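Local coordinates for crystal protein (Bacillus thuringiensis serovar dakota, PDB 2ZTB), which is a proteolytically activated toxin that recognises cancer cells and, like related aerolysin-type beta-pore-forming toxins, probably kills them by perforating the membrane, at residues R5-F10 against Y60-V65; N11-L16 against D217-T222; D86-N91 against V160-P165; N91-F96 against P165-R170. All blocks are in the same frame, centred on the assembly; numbering follows the deposited sequence.

In the fold
The four contacts form two groups at opposite sides of the centre of this elongated, strand-rich molecule. Interactions 1 and 2 have centres 11 Å apart and touch directly: Lys63 NZ meets Glu12 OE2 at 2.7 Å in a salt bridge, and Leu8 packs on Leu16 and Leu13. Interactions 3 and 4, with centres 8 Å apart, share Asn91 and Pro165 and are joined by the probable hydrogen bond from Asn90 N to Ser168 O at 2.8 Å. The groups are far apart, with centres of interactions 1 and 3 about 68 Å from each other, yet strand 61-90 starts in interaction 1 and ends in interaction 3, spanning the distance between them.

Interaction 1: R5-F10 against Y60-V65; sequences REYLMF and YCYKNV
Glu6 and Lys63 form the hydrogen-bonded pair of an antiparallel beta ladder that lays strand 4-7 along the start of strand 61-90. The evidence is reciprocal: Glu6 N donates to Lys63 O at 3.0 Å, and Lys63 N to Glu6 O at 2.8 Å. Just past the short strand, Leu8 N still binds Cys61 O.

The Lys63 side chain climbs over this ladder. Its CB is only distantly approached by Leu8 CD1, at 4.4 Å; CG passes over the carbonyl oxygens of Glu6 and Tyr7, CD continues above Tyr7 O, and CE comes alongside Glu6 OE1. The bend at the end of the chain (chi4 -72°) then drops Lys63 NZ onto Tyr7 O at 2.7 Å. A weaker salt bridge joins Lys63 NZ to Glu6 OE1 at 3.2 Å. Glu12 supplies a second carboxylate to NZ, while Glu6 OE2 is bonded to Ser124.

Away from Lys63, Tyr7 lies between Tyr60 and Tyr62, nearly parallel to both but slid so far that the rings barely overlap. The Arg5 guanidinium, salt-bridged to Asp192, stacks on Tyr62 with planes 29° apart; its CZ sits off-centre, 4.2 Å from the Tyr62 ring centroid, and NH2 approaches Tyr62 CD1 to 3.2 Å.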
loop_
_atom_site.group_PDB
_atom_site.type_symbol
_atom_site.label_atom_id
_atom_site.label_comp_id
_atom_site.label_asym_id
_atom_site.label_seq_id
_atom_site.Cartn_x
_atom_site.Cartn_y
_atom_site.Cartn_z
ATOM N N ARG A 5 14.720 4.248 -6.368
ATOM C CA ARG A 5 16.082 3.766 -6.537
ATOM C C ARG A 5 16.912 4.191 -5.341
ATOM O O ARG A 5 17.225 5.363 -5.176
ATOM C CB ARG A 5 16.690 4.299 -7.841
ATOM C CG ARG A 5 18.119 3.845 -8.124
ATOM C CD ARG A 5 18.385 3.941 -9.614
ATOM N NE ARG A 5 19.767 3.646 -9.978
ATOM C CZ ARG A 5 20.239 2.438 -10.288
ATOM N NH1 ARG A 5 19.448 1.371 -10.277
ATOM N NH2 ARG A 5 21.519 2.302 -10.616
ATOM N N GLU A 6 17.257 3.233 -4.493
ATOM C CA GLU A 6 18.046 3.552 -3.313
ATOM C C GLU A 6 19.092 2.485 -3.036
ATOM O O GLU A 6 19.080 1.424 -3.657
ATOM C CB GLU A 6 17.142 3.819 -2.088
ATOM C CG GLU A 6 16.053 2.798 -1.826
ATOM C CD GLU A 6 15.178 3.167 -0.624
ATOM O OE1 GLU A 6 15.370 2.562 0.456
ATOM O OE2 GLU A 6 14.307 4.058 -0.764
ATOM N N TYR A 7 20.003 2.793 -2.118
ATOM C CA TYR A 7 21.042 1.884 -1.720
ATOM C C TYR A 7 20.473 0.597 -1.136
ATOM O O TYR A 7 19.427 0.596 -0.459
ATOM C CB TYR A 7 21.982 2.541 -0.710
ATOM C CG TYR A 7 22.914 3.594 -1.286
ATOM C CD1 TYR A 7 23.379 3.518 -2.605
ATOM C CD2 TYR A 7 23.352 4.655 -0.498
ATOM C CE1 TYR A 7 24.245 4.487 -3.128
ATOM C CE2 TYR A 7 24.219 5.626 -1.005
ATOM C CZ TYR A 7 24.666 5.540 -2.320
ATOM O OH TYR A 7 25.521 6.523 -2.813
ATOM N N LEU A 8 21.158 -0.505 -1.421
ATOM C CA LEU A 8 20.882 -1.764 -0.761
ATOM C C LEU A 8 21.676 -1.741 0.547
ATOM O O LEU A 8 22.816 -1.247 0.589
ATOM C CB LEU A 8 21.281 -2.934 -1.661
ATOM C CG LEU A 8 21.004 -4.357 -1.148
ATOM C CD1 LEU A 8 19.507 -4.673 -1.137
ATOM C CD2 LEU A 8 21.794 -5.392 -1.986
ATOM N N MET A 9 21.061 -2.225 1.620
ATOM C CA MET A 9 21.705 -2.244 2.928
ATOM C C MET A 9 22.003 -3.688 3.359
ATOM O O MET A 9 21.368 -4.617 2.868
ATOM C CB MET A 9 20.813 -1.546 3.961
ATOM C CG MET A 9 20.328 -0.127 3.557
ATOM S SD MET A 9 21.683 1.074 3.537
ATOM C CE MET A 9 22.039 1.269 5.293
ATOM N N PHE A 10 22.964 -3.870 4.264
ATOM C CA PHE A 10 23.296 -5.205 4.783
ATOM C C PHE A 10 22.137 -5.886 5.519
ATOM O O PHE A 10 22.037 -7.122 5.497
ATOM C CB PHE A 10 24.551 -5.191 5.664
ATOM C CG PHE A 10 25.851 -5.357 4.890
ATOM C CD1 PHE A 10 26.789 -4.335 4.848
ATOM C CD2 PHE A 10 26.133 -6.539 4.212
ATOM C CE1 PHE A 10 27.977 -4.478 4.145
ATOM C CE2 PHE A 10 27.323 -6.691 3.504
ATOM C CZ PHE A 10 28.246 -5.660 3.469
ATOM N N TYR A 60 28.747 1.006 -6.329
ATOM C CA TYR A 60 27.530 1.069 -5.522
ATOM C C TYR A 60 26.547 -0.027 -5.889
ATOM O O TYR A 60 26.741 -0.743 -6.872
ATOM C CB TYR A 60 26.880 2.458 -5.622
ATOM C CG TYR A 60 27.744 3.537 -5.023
ATOM C CD1 TYR A 60 28.546 4.356 -5.838
ATOM C CD2 TYR A 60 27.797 3.714 -3.643
ATOM C CE1 TYR A 60 29.356 5.335 -5.287
ATOM C CE2 TYR A 60 28.597 4.680 -3.083
ATOM C CZ TYR A 60 29.378 5.489 -3.906
ATOM O OH TYR A 60 30.167 6.453 -3.330
ATOM N N CYS A 61 25.501 -0.164 -5.080
ATOM C CA CYS A 61 24.503 -1.208 -5.274
ATOM C C CYS A 61 23.132 -0.719 -4.807
ATOM O O CYS A 61 22.978 -0.231 -3.680
ATOM C CB CYS A 61 24.921 -2.489 -4.544
ATOM S SG CYS A 61 23.843 -3.886 -4.780
ATOM N N TYR A 62 22.151 -0.863 -5.692
ATOM C CA TYR A 62 20.841 -0.254 -5.517
ATOM C C TYR A 62 19.744 -1.284 -5.593
ATOM O O TYR A 62 19.851 -2.259 -6.328
ATOM C CB TYR A 62 20.576 0.801 -6.597
ATOM C CG TYR A 62 21.648 1.852 -6.744
ATOM C CD1 TYR A 62 22.690 1.690 -7.667
ATOM C CD2 TYR A 62 21.624 3.014 -5.977
ATOM C CE1 TYR A 62 23.684 2.656 -7.815
ATOM C CE2 TYR A 62 22.615 3.995 -6.127
ATOM C CZ TYR A 62 23.636 3.805 -7.041
ATOM O OH TYR A 62 24.613 4.777 -7.189
ATOM N N LYS A 63 18.704 -1.059 -4.797
ATOM C CA LYS A 63 17.412 -1.709 -4.949
ATOM C C LYS A 63 16.461 -0.706 -5.627
ATOM O O LYS A 63 16.573 0.513 -5.435
ATOM C CB LYS A 63 16.872 -2.170 -3.589
ATOM C CG LYS A 63 16.877 -1.114 -2.478
ATOM C CD LYS A 63 16.093 -1.636 -1.272
ATOM C CE LYS A 63 15.857 -0.573 -0.227
ATOM N NZ LYS A 63 17.039 -0.149 0.574
ATOM N N ASN A 64 15.557 -1.236 -6.449
ATOM C CA ASN A 64 14.696 -0.442 -7.312
ATOM C C ASN A 64 13.287 -1.005 -7.262
ATOM O O ASN A 64 13.108 -2.214 -7.185
ATOM C CB ASN A 64 15.154 -0.507 -8.777
ATOM C CG ASN A 64 16.631 -0.181 -8.967
ATOM O OD1 ASN A 64 17.505 -1.044 -8.817
ATOM N ND2 ASN A 64 16.909 1.055 -9.321
ATOM N N VAL A 65 12.298 -0.118 -7.345
ATOM C CA VAL A 65 10.912 -0.510 -7.574
ATOM C C VAL A 65 10.608 -0.142 -9.020
ATOM O O VAL A 65 10.925 0.957 -9.470
ATOM C CB VAL A 65 9.934 0.199 -6.584
ATOM C CG1 VAL A 65 8.493 -0.266 -6.792
ATOM C CG2 VAL A 65 10.364 -0.035 -5.130
#

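Interaction 2: N11-L16 against D217-T222; sequences NELSAL and DVLNTT
Leu13 and Leu16 meet Leu219 in the apolar part of this contact, which brings a 3-10 segment early in the chain against the loop that follows helix 215-218. The two methyls of Leu219 divide the work. CD2 touches Leu13 CG at 4.0 Å, the two side chains crossing at about a right angle, whereas CD1 lies 4.1 Å from Leu16 CG. One branched tip thus bridges both leucines of the other segment.

A second kind of contact is between side chain and backbone. Leu16 CB rests on Thr221 O at 3.5 Å, its CG stays beside the same oxygen, and CD1 runs on to the carbonyl carbon of Thr222 at 3.9 Å. In return, the Thr221 methyl reaches back over the Leu16 backbone, with CG2 3.3 Å from Leu16 O and 3.5 Å from Leu16 CA. The first torsion of Thr221 (chi1 -171°) explains this: it sets OG1 anti to the main-chain nitrogen and leaves the methyl facing Leu16.

No hydrogen bond crosses between the segments. Within 11-16, Leu16 N donates to Leu13 O at 2.9 Å and closes the 3-10 turn; the polar link between the two chain regions lies just beyond Leu16, where Asn220 ND2 donates to Ser17 O and Asn220 N to Ser18 OG.

Among the neighbouring elements, Val23 of helix 20-31 packs on Leu13 and Leu219, Phe195 of strand 168-199 touches the same two leucines, and Val191 of that strand lies against Leu16.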
loop_
_atom_site.group_PDB
_atom_site.type_symbol
_atom_site.label_atom_id
_atom_site.label_comp_id
_atom_site.label_asym_id
_atom_site.label_seq_id
_atom_site.Cartn_x
_atom_site.Cartn_y
_atom_site.Cartn_z
ATOM N N ASN A 11 21.279 -5.092 6.173
ATOM C CA ASN A 11 20.159 -5.638 6.939
ATOM C C ASN A 11 18.969 -6.038 6.069
ATOM O O ASN A 11 17.939 -6.476 6.571
ATOM C CB ASN A 11 19.765 -4.733 8.131
ATOM C CG ASN A 11 19.070 -3.405 7.722
ATOM O OD1 ASN A 11 18.543 -2.712 8.590
ATOM N ND2 ASN A 11 19.067 -3.060 6.439
ATOM N N GLU A 12 19.152 -5.911 4.760
ATOM C CA GLU A 12 18.155 -6.280 3.751
ATOM C C GLU A 12 18.586 -7.474 2.904
ATOM O O GLU A 12 17.848 -7.884 2.009
ATOM C CB GLU A 12 17.981 -5.141 2.756
ATOM C CG GLU A 12 17.265 -3.955 3.267
ATOM C CD GLU A 12 17.130 -2.922 2.180
ATOM O OE1 GLU A 12 16.004 -2.793 1.664
ATOM O OE2 GLU A 12 18.150 -2.286 1.825
ATOM N N LEU A 13 19.788 -7.991 3.144
ATOM C CA LEU A 13 20.307 -9.149 2.401
ATOM C C LEU A 13 19.385 -10.362 2.465
ATOM O O LEU A 13 19.237 -11.077 1.480
ATOM C CB LEU A 13 21.731 -9.477 2.857
ATOM C CG LEU A 13 22.837 -8.955 1.909
ATOM C CD1 LEU A 13 22.597 -7.562 1.324
ATOM C CD2 LEU A 13 24.245 -9.080 2.500
ATOM N N SER A 14 18.730 -10.557 3.608
ATOM C CA SER A 14 17.697 -11.589 3.768
ATOM C C SER A 14 16.547 -11.447 2.775
ATOM O O SER A 14 15.906 -12.444 2.420
ATOM C CB SER A 14 17.151 -11.571 5.188
ATOM O OG SER A 14 16.549 -10.316 5.461
ATOM N N ALA A 15 16.307 -10.211 2.321
ATOM C CA ALA A 15 15.297 -9.913 1.304
ATOM C C ALA A 15 15.699 -10.457 -0.059
ATOM O O ALA A 15 14.853 -10.665 -0.920
ATOM C CB ALA A 15 15.000 -8.378 1.226
ATOM N N LEU A 16 17.003 -10.662 -0.256
ATOM C CA LEU A 16 17.539 -11.354 -1.432
ATOM C C LEU A 16 17.949 -12.798 -1.065
ATOM O O LEU A 16 18.852 -13.403 -1.689
ATOM C CB LEU A 16 18.726 -10.587 -1.999
ATOM C CG LEU A 16 18.581 -9.231 -2.741
ATOM C CD1 LEU A 16 17.332 -9.155 -3.613
ATOM C CD2 LEU A 16 18.653 -8.060 -1.795
ATOM N N ASP A 217 26.661 -12.156 -8.784
ATOM C CA ASP A 217 27.728 -13.110 -8.482
ATOM C C ASP A 217 27.802 -13.555 -7.020
ATOM O O ASP A 217 28.383 -14.601 -6.738
ATOM C CB ASP A 217 29.100 -12.536 -8.860
ATOM C CG ASP A 217 29.294 -12.390 -10.355
ATOM O OD1 ASP A 217 28.413 -12.806 -11.144
ATOM O OD2 ASP A 217 30.352 -11.859 -10.745
ATOM N N VAL A 218 27.262 -12.762 -6.088
ATOM C CA VAL A 218 27.456 -13.054 -4.658
ATOM C C VAL A 218 26.143 -13.204 -3.850
ATOM O O VAL A 218 26.166 -13.633 -2.685
ATOM C CB VAL A 218 28.430 -12.032 -3.996
ATOM C CG1 VAL A 218 29.856 -12.145 -4.633
ATOM C CG2 VAL A 218 27.890 -10.565 -4.106
ATOM N N LEU A 219 25.012 -12.877 -4.479
ATOM C CA LEU A 219 23.702 -12.989 -3.844
ATOM C C LEU A 219 22.947 -14.149 -4.469
ATOM O O LEU A 219 23.161 -14.473 -5.639
ATOM C CB LEU A 219 22.884 -11.672 -4.006
ATOM C CG LEU A 219 23.327 -10.377 -3.288
ATOM C CD1 LEU A 219 22.520 -9.175 -3.736
ATOM C CD2 LEU A 219 23.255 -10.478 -1.770
ATOM N N ASN A 220 22.042 -14.753 -3.696
ATOM C CA ASN A 220 21.257 -15.896 -4.153
ATOM C C ASN A 220 20.162 -15.504 -5.116
ATOM O O ASN A 220 19.659 -16.342 -5.872
ATOM C CB ASN A 220 20.666 -16.657 -2.970
ATOM C CG ASN A 220 21.723 -17.358 -2.155
ATOM O OD1 ASN A 220 22.724 -17.860 -2.695
ATOM N ND2 ASN A 220 21.516 -17.406 -0.845
ATOM N N THR A 221 19.785 -14.232 -5.071
ATOM C CA THR A 221 18.822 -13.667 -6.005
ATOM C C THR A 221 19.084 -12.182 -6.077
ATOM O O THR A 221 19.742 -11.631 -5.202
ATOM C CB THR A 221 17.319 -13.901 -5.582
ATOM O OG1 THR A 221 16.477 -13.487 -6.670
ATOM C CG2 THR A 221 16.924 -13.070 -4.377
ATOM N N THR A 222 18.557 -11.529 -7.103
ATOM C CA THR A 222 18.690 -10.080 -7.217
ATOM C C THR A 222 17.348 -9.426 -7.516
ATOM O O THR A 222 17.289 -8.270 -7.941
ATOM C CB THR A 222 19.710 -9.675 -8.310
ATOM O OG1 THR A 222 19.355 -10.316 -9.543
ATOM C CG2 THR A 222 21.145 -10.059 -7.902
#

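Interaction 3: D86-N91 against V160-P165; sequences DTLTNN and VTVTVP. With EDO (1,2-ethanediol), chain G.
Leu88 and Val162 point at each other tip to tip, and Asn90 turns its amide toward the end of the same valine-rich strand. The strand axes approach no closer than 8.2 Å and run 40° apart in direction, so side chains rather than a shared backbone ladder join them, as in the two layers of a beta sandwich.

At the apolar end, Leu88 CD1 sits symmetrically before the fork of Val162, 4.0 Å from CG1 and equally far from CG2. Val162 is modelled with a near-eclipsed first torsion (chi1 13°). One step along, Val164 places its methyls beside the Asn90 CB, with CG2 at 3.8 Å.

Beyond that point the contact becomes polar. Because Asn90 carries CG anti to its main-chain nitrogen (chi1 -165°), its amide reaches past Val164 to the carbonyls at the strand end. ND2 donates to Val164 O at 2.8 Å from above the carbonyl plane, and makes a weaker bond to Pro165 O at 3.1 Å; Glu94 O also accepts from ND2. At the far end Asp86 OD2 accepts from O1 of an ethanediol at 2.8 Å, probably a crystallisation additive.

Strand 61-90 pairs on its side with strand 168-199, through Asp86, Leu88 and Asn90, whereas strand 147-164 pairs with strand 96-116, whose Phe96 covers both Asn90 and Val164.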
loop_
_atom_site.group_PDB
_atom_site.type_symbol
_atom_site.label_atom_id
_atom_site.label_comp_id
_atom_site.label_asym_id
_atom_site.label_seq_id
_atom_site.Cartn_x
_atom_site.Cartn_y
_atom_site.Cartn_z
ATOM N N ASP A 86 -36.607 8.823 10.405
ATOM C CA ASP A 86 -37.448 9.745 11.146
ATOM C C ASP A 86 -38.888 9.257 11.115
ATOM O O ASP A 86 -39.360 8.726 10.110
ATOM C CB ASP A 86 -37.343 11.165 10.568
ATOM C CG ASP A 86 -36.001 11.829 10.883
ATOM O OD1 ASP A 86 -35.760 12.187 12.061
ATOM O OD2 ASP A 86 -35.171 11.982 9.962
ATOM N N THR A 87 -39.579 9.429 12.234
ATOM C CA THR A 87 -40.963 9.015 12.339
ATOM C C THR A 87 -41.823 10.231 12.609
ATOM O O THR A 87 -41.502 11.030 13.486
ATOM C CB THR A 87 -41.131 7.950 13.437
ATOM O OG1 THR A 87 -40.329 6.807 13.098
ATOM C CG2 THR A 87 -42.590 7.523 13.577
ATOM N N LEU A 88 -42.887 10.385 11.818
ATOM C CA LEU A 88 -43.895 11.418 12.038
ATOM C C LEU A 88 -45.103 10.825 12.763
ATOM O O LEU A 88 -45.690 9.843 12.306
ATOM C CB LEU A 88 -44.335 12.050 10.707
ATOM C CG LEU A 88 -43.320 12.863 9.890
ATOM C CD1 LEU A 88 -43.872 13.220 8.510
ATOM C CD2 LEU A 88 -42.883 14.127 10.641
ATOM N N THR A 89 -45.474 11.423 13.891
ATOM C CA THR A 89 -46.627 10.950 14.657
ATOM C C THR A 89 -47.802 11.919 14.524
ATOM O O THR A 89 -47.641 13.130 14.708
ATOM C CB THR A 89 -46.267 10.688 16.140
ATOM O OG1 THR A 89 -45.181 9.752 16.205
ATOM C CG2 THR A 89 -47.456 10.111 16.904
ATOM N N ASN A 90 -48.969 11.375 14.173
ATOM C CA ASN A 90 -50.208 12.147 14.093
ATOM C C ASN A 90 -51.138 11.793 15.251
ATOM O O ASN A 90 -51.795 10.744 15.241
ATOM C CB ASN A 90 -50.916 11.933 12.746
ATOM C CG ASN A 90 -51.998 12.973 12.474
ATOM O OD1 ASN A 90 -52.282 13.834 13.313
ATOM N ND2 ASN A 90 -52.605 12.900 11.289
ATOM N N ASN A 91 -51.172 12.675 16.248
ATOM C CA ASN A 91 -51.966 12.459 17.456
ATOM C C ASN A 91 -53.356 13.085 17.389
ATOM O O ASN A 91 -54.065 13.121 18.388
ATOM C CB ASN A 91 -51.205 12.948 18.696
ATOM C CG ASN A 91 -50.089 12.000 19.108
ATOM O OD1 ASN A 91 -50.320 10.809 19.322
ATOM N ND2 ASN A 91 -48.870 12.526 19.221
ATOM N N VAL A 160 -39.011 15.789 1.646
ATOM C CA VAL A 160 -40.047 14.838 1.259
ATOM C C VAL A 160 -41.402 15.283 1.834
ATOM O O VAL A 160 -41.488 15.747 2.970
ATOM C CB VAL A 160 -39.656 13.360 1.626
ATOM C CG1 VAL A 160 -39.442 13.184 3.121
ATOM C CG2 VAL A 160 -40.671 12.349 1.098
ATOM N N THR A 161 -42.442 15.184 1.009
ATOM C CA THR A 161 -43.792 15.553 1.406
ATOM C C THR A 161 -44.579 14.291 1.741
ATOM O O THR A 161 -44.683 13.377 0.922
ATOM C CB THR A 161 -44.467 16.396 0.307
ATOM O OG1 THR A 161 -43.714 17.605 0.132
ATOM C CG2 THR A 161 -45.917 16.751 0.665
ATOM N N VAL A 162 -45.105 14.236 2.961
ATOM C CA VAL A 162 -45.801 13.034 3.430
ATOM C C VAL A 162 -47.131 13.321 4.131
ATOM O O VAL A 162 -47.268 14.295 4.887
ATOM C CB VAL A 162 -44.838 12.016 4.213
ATOM C CG1 VAL A 162 -43.499 12.648 4.576
ATOM C CG2 VAL A 162 -45.512 11.366 5.425
ATOM N N THR A 163 -48.123 12.488 3.833
ATOM C CA THR A 163 -49.418 12.533 4.512
ATOM C C THR A 163 -49.445 11.435 5.563
ATOM O O THR A 163 -49.162 10.267 5.266
ATOM C CB THR A 163 -50.593 12.325 3.530
ATOM O OG1 THR A 163 -50.502 13.274 2.460
ATOM C CG2 THR A 163 -51.951 12.491 4.244
ATOM N N VAL A 164 -49.754 11.809 6.798
ATOM C CA VAL A 164 -49.924 10.808 7.849
ATOM C C VAL A 164 -51.391 10.792 8.297
ATOM O O VAL A 164 -51.921 11.818 8.750
ATOM C CB VAL A 164 -48.852 10.909 9.009
ATOM C CG1 VAL A 164 -48.731 12.321 9.553
ATOM C CG2 VAL A 164 -49.136 9.897 10.125
ATOM N N PRO A 165 -52.068 9.641 8.088
ATOM C CA PRO A 165 -53.481 9.464 8.436
ATOM C C PRO A 165 -53.787 9.711 9.917
ATOM O O PRO A 165 -52.866 9.841 10.739
ATOM C CB PRO A 165 -53.778 8.006 8.049
ATOM C CG PRO A 165 -52.481 7.371 7.773
ATOM C CD PRO A 165 -51.501 8.442 7.444
HETATM C C1 EDO G . -32.548 14.449 10.793
HETATM O O1 EDO G . -32.816 13.472 9.776
HETATM C C2 EDO G . -31.832 13.775 11.960
HETATM O O2 EDO G . -31.193 14.741 12.808
#

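Interaction 4: N91-F96 against P165-R170; sequences NTNEPF and PAQSRR
Gln167 folds back toward Thr92 through two successive bends, CG lying beside its own main-chain nitrogen (chi1 -75°) and the chain turning again at the next bond (chi2 -63°). This brings CD to 3.6 Å from Thr92 O, with the carboxamide next to that carbonyl. Which of its two terminal atoms faces the oxygen is not certain. Asn93 lies alongside Gln167 and points the same way, but the two amide planes are turned 76° from each other, so the groups neither stack nor lie in one plane.

The rest is loose van der Waals contact between two loops. Ala166 CB rests against the Asn93 carbonyl, 3.6 Å from its O and 4.0 Å from its C. Farther along, Pro95 CB meets Pro165 CA at 4.0 Å. Thr92 O and Ala166 O are modelled only 2.6 Å apart although both are acceptors, a separation best treated as doubtful.

Inside segment 91-96, Thr92 OG1 accepts a weak bond from Glu94 N at 3.4 Å, the pattern of an ST turn, and also bonds Asn90 OD1. Gln167 pairs through its backbone with Leu248.

Most residues that touch here are exposed, at one extreme of the elongated molecule. Both loops join strands in different pairings: loop 91-95 leads from strand 61-90 to strand 96-116, and loop 165-167 leads from strand 147-164 to strand 168-199. Adjacent connections of this kind, stepping between layers, are consistent with the end of a beta sandwich, as in aerolysin-type toxins.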
loop_
_atom_site.group_PDB
_atom_site.type_symbol
_atom_site.label_atom_id
_atom_site.label_comp_id
_atom_site.label_asym_id
_atom_site.label_seq_id
_atom_site.Cartn_x
_atom_site.Cartn_y
_atom_site.Cartn_z
ATOM N N ASN A 91 -51.172 12.675 16.248
ATOM C CA ASN A 91 -51.966 12.459 17.456
ATOM C C ASN A 91 -53.356 13.085 17.389
ATOM O O ASN A 91 -54.065 13.121 18.388
ATOM C CB ASN A 91 -51.205 12.948 18.696
ATOM C CG ASN A 91 -50.089 12.000 19.108
ATOM O OD1 ASN A 91 -50.320 10.809 19.322
ATOM N ND2 ASN A 91 -48.870 12.526 19.221
ATOM N N THR A 92 -53.737 13.564 16.204
ATOM C CA THR A 92 -55.032 14.215 15.999
ATOM C C THR A 92 -56.015 13.302 15.266
ATOM O O THR A 92 -55.643 12.232 14.788
ATOM C CB THR A 92 -54.903 15.564 15.230
ATOM O OG1 THR A 92 -54.642 15.318 13.842
ATOM C CG2 THR A 92 -53.798 16.440 15.827
ATOM N N ASN A 93 -57.270 13.738 15.184
ATOM C CA ASN A 93 -58.323 12.977 14.513
ATOM C C ASN A 93 -58.384 13.252 13.009
ATOM O O ASN A 93 -59.160 12.618 12.282
ATOM C CB ASN A 93 -59.683 13.260 15.164
ATOM C CG ASN A 93 -59.698 12.947 16.656
ATOM O OD1 ASN A 93 -58.677 12.587 17.243
ATOM N ND2 ASN A 93 -60.865 13.085 17.272
ATOM N N GLU A 94 -57.566 14.206 12.559
ATOM C CA GLU A 94 -57.481 14.581 11.149
ATOM C C GLU A 94 -56.086 14.267 10.598
ATOM O O GLU A 94 -55.083 14.507 11.279
ATOM C CB GLU A 94 -57.788 16.076 10.952
ATOM C CG GLU A 94 -59.157 16.543 11.454
ATOM C CD GLU A 94 -60.311 16.222 10.501
ATOM O OE1 GLU A 94 -60.061 15.769 9.359
ATOM O OE2 GLU A 94 -61.481 16.434 10.900
ATOM N N PRO A 95 -56.022 13.724 9.365
ATOM C CA PRO A 95 -54.747 13.561 8.682
ATOM C C PRO A 95 -54.084 14.916 8.425
ATOM O O PRO A 95 -54.783 15.927 8.294
ATOM C CB PRO A 95 -55.143 12.899 7.351
ATOM C CG PRO A 95 -56.582 13.229 7.164
ATOM C CD PRO A 95 -57.146 13.228 8.545
ATOM N N PHE A 96 -52.752 14.940 8.396
ATOM C CA PHE A 96 -52.037 16.120 7.919
ATOM C C PHE A 96 -50.938 15.745 6.917
ATOM O O PHE A 96 -50.390 14.639 6.961
ATOM C CB PHE A 96 -51.507 16.984 9.082
ATOM C CG PHE A 96 -50.346 16.378 9.839
ATOM C CD1 PHE A 96 -50.537 15.844 11.114
ATOM C CD2 PHE A 96 -49.056 16.375 9.296
ATOM C CE1 PHE A 96 -49.472 15.295 11.829
ATOM C CE2 PHE A 96 -47.980 15.828 9.995
ATOM C CZ PHE A 96 -48.186 15.285 11.269
ATOM N N PRO A 165 -52.068 9.641 8.088
ATOM C CA PRO A 165 -53.481 9.464 8.436
ATOM C C PRO A 165 -53.787 9.711 9.917
ATOM O O PRO A 165 -52.866 9.841 10.739
ATOM C CB PRO A 165 -53.778 8.006 8.049
ATOM C CG PRO A 165 -52.481 7.371 7.773
ATOM C CD PRO A 165 -51.501 8.442 7.444
ATOM N N ALA A 166 -55.086 9.750 10.222
ATOM C CA ALA A 166 -55.635 10.183 11.510
ATOM C C ALA A 166 -54.837 9.773 12.752
ATOM O O ALA A 166 -54.178 10.608 13.367
ATOM C CB ALA A 166 -57.107 9.754 11.632
ATOM N N GLN A 167 -54.891 8.497 13.117
ATOM C CA GLN A 167 -54.317 8.054 14.392
ATOM C C GLN A 167 -53.184 7.096 14.150
ATOM O O GLN A 167 -53.301 5.896 14.411
ATOM C CB GLN A 167 -55.382 7.411 15.299
ATOM C CG GLN A 167 -56.342 8.399 15.957
ATOM C CD GLN A 167 -55.656 9.370 16.918
ATOM O OE1 GLN A 167 -56.034 10.540 16.993
ATOM N NE2 GLN A 167 -54.656 8.889 17.660
ATOM N N SER A 168 -52.077 7.640 13.658
ATOM C CA SER A 168 -50.984 6.818 13.158
ATOM C C SER A 168 -49.636 7.523 13.163
ATOM O O SER A 168 -49.535 8.742 13.338
ATOM C CB SER A 168 -51.308 6.335 11.741
ATOM O OG SER A 168 -51.885 7.380 10.979
ATOM N N ARG A 169 -48.600 6.712 12.989
ATOM C CA ARG A 169 -47.252 7.189 12.753
ATOM C C ARG A 169 -46.810 6.709 11.376
ATOM O O ARG A 169 -47.359 5.744 10.835
ATOM C CB ARG A 169 -46.297 6.677 13.836
ATOM C CG ARG A 169 -46.364 5.177 14.055
ATOM C CD ARG A 169 -45.838 4.783 15.424
ATOM N NE ARG A 169 -46.042 3.357 15.692
ATOM C CZ ARG A 169 -45.337 2.373 15.126
ATOM N NH1 ARG A 169 -44.379 2.643 14.234
ATOM N NH2 ARG A 169 -45.600 1.108 15.444
ATOM N N ARG A 170 -45.809 7.385 10.824
ATOM C CA ARG A 170 -45.276 7.052 9.512
ATOM C C ARG A 170 -43.773 7.288 9.495
ATOM O O ARG A 170 -43.315 8.402 9.763
ATOM C CB ARG A 170 -45.984 7.888 8.434
ATOM C CG ARG A 170 -45.881 7.291 7.053
ATOM C CD ARG A 170 -46.989 7.752 6.112
ATOM N NE ARG A 170 -46.826 7.064 4.833
ATOM C CZ ARG A 170 -47.362 7.442 3.677
ATOM N NH1 ARG A 170 -48.131 8.524 3.592
ATOM N NH2 ARG A 170 -47.116 6.720 2.592
#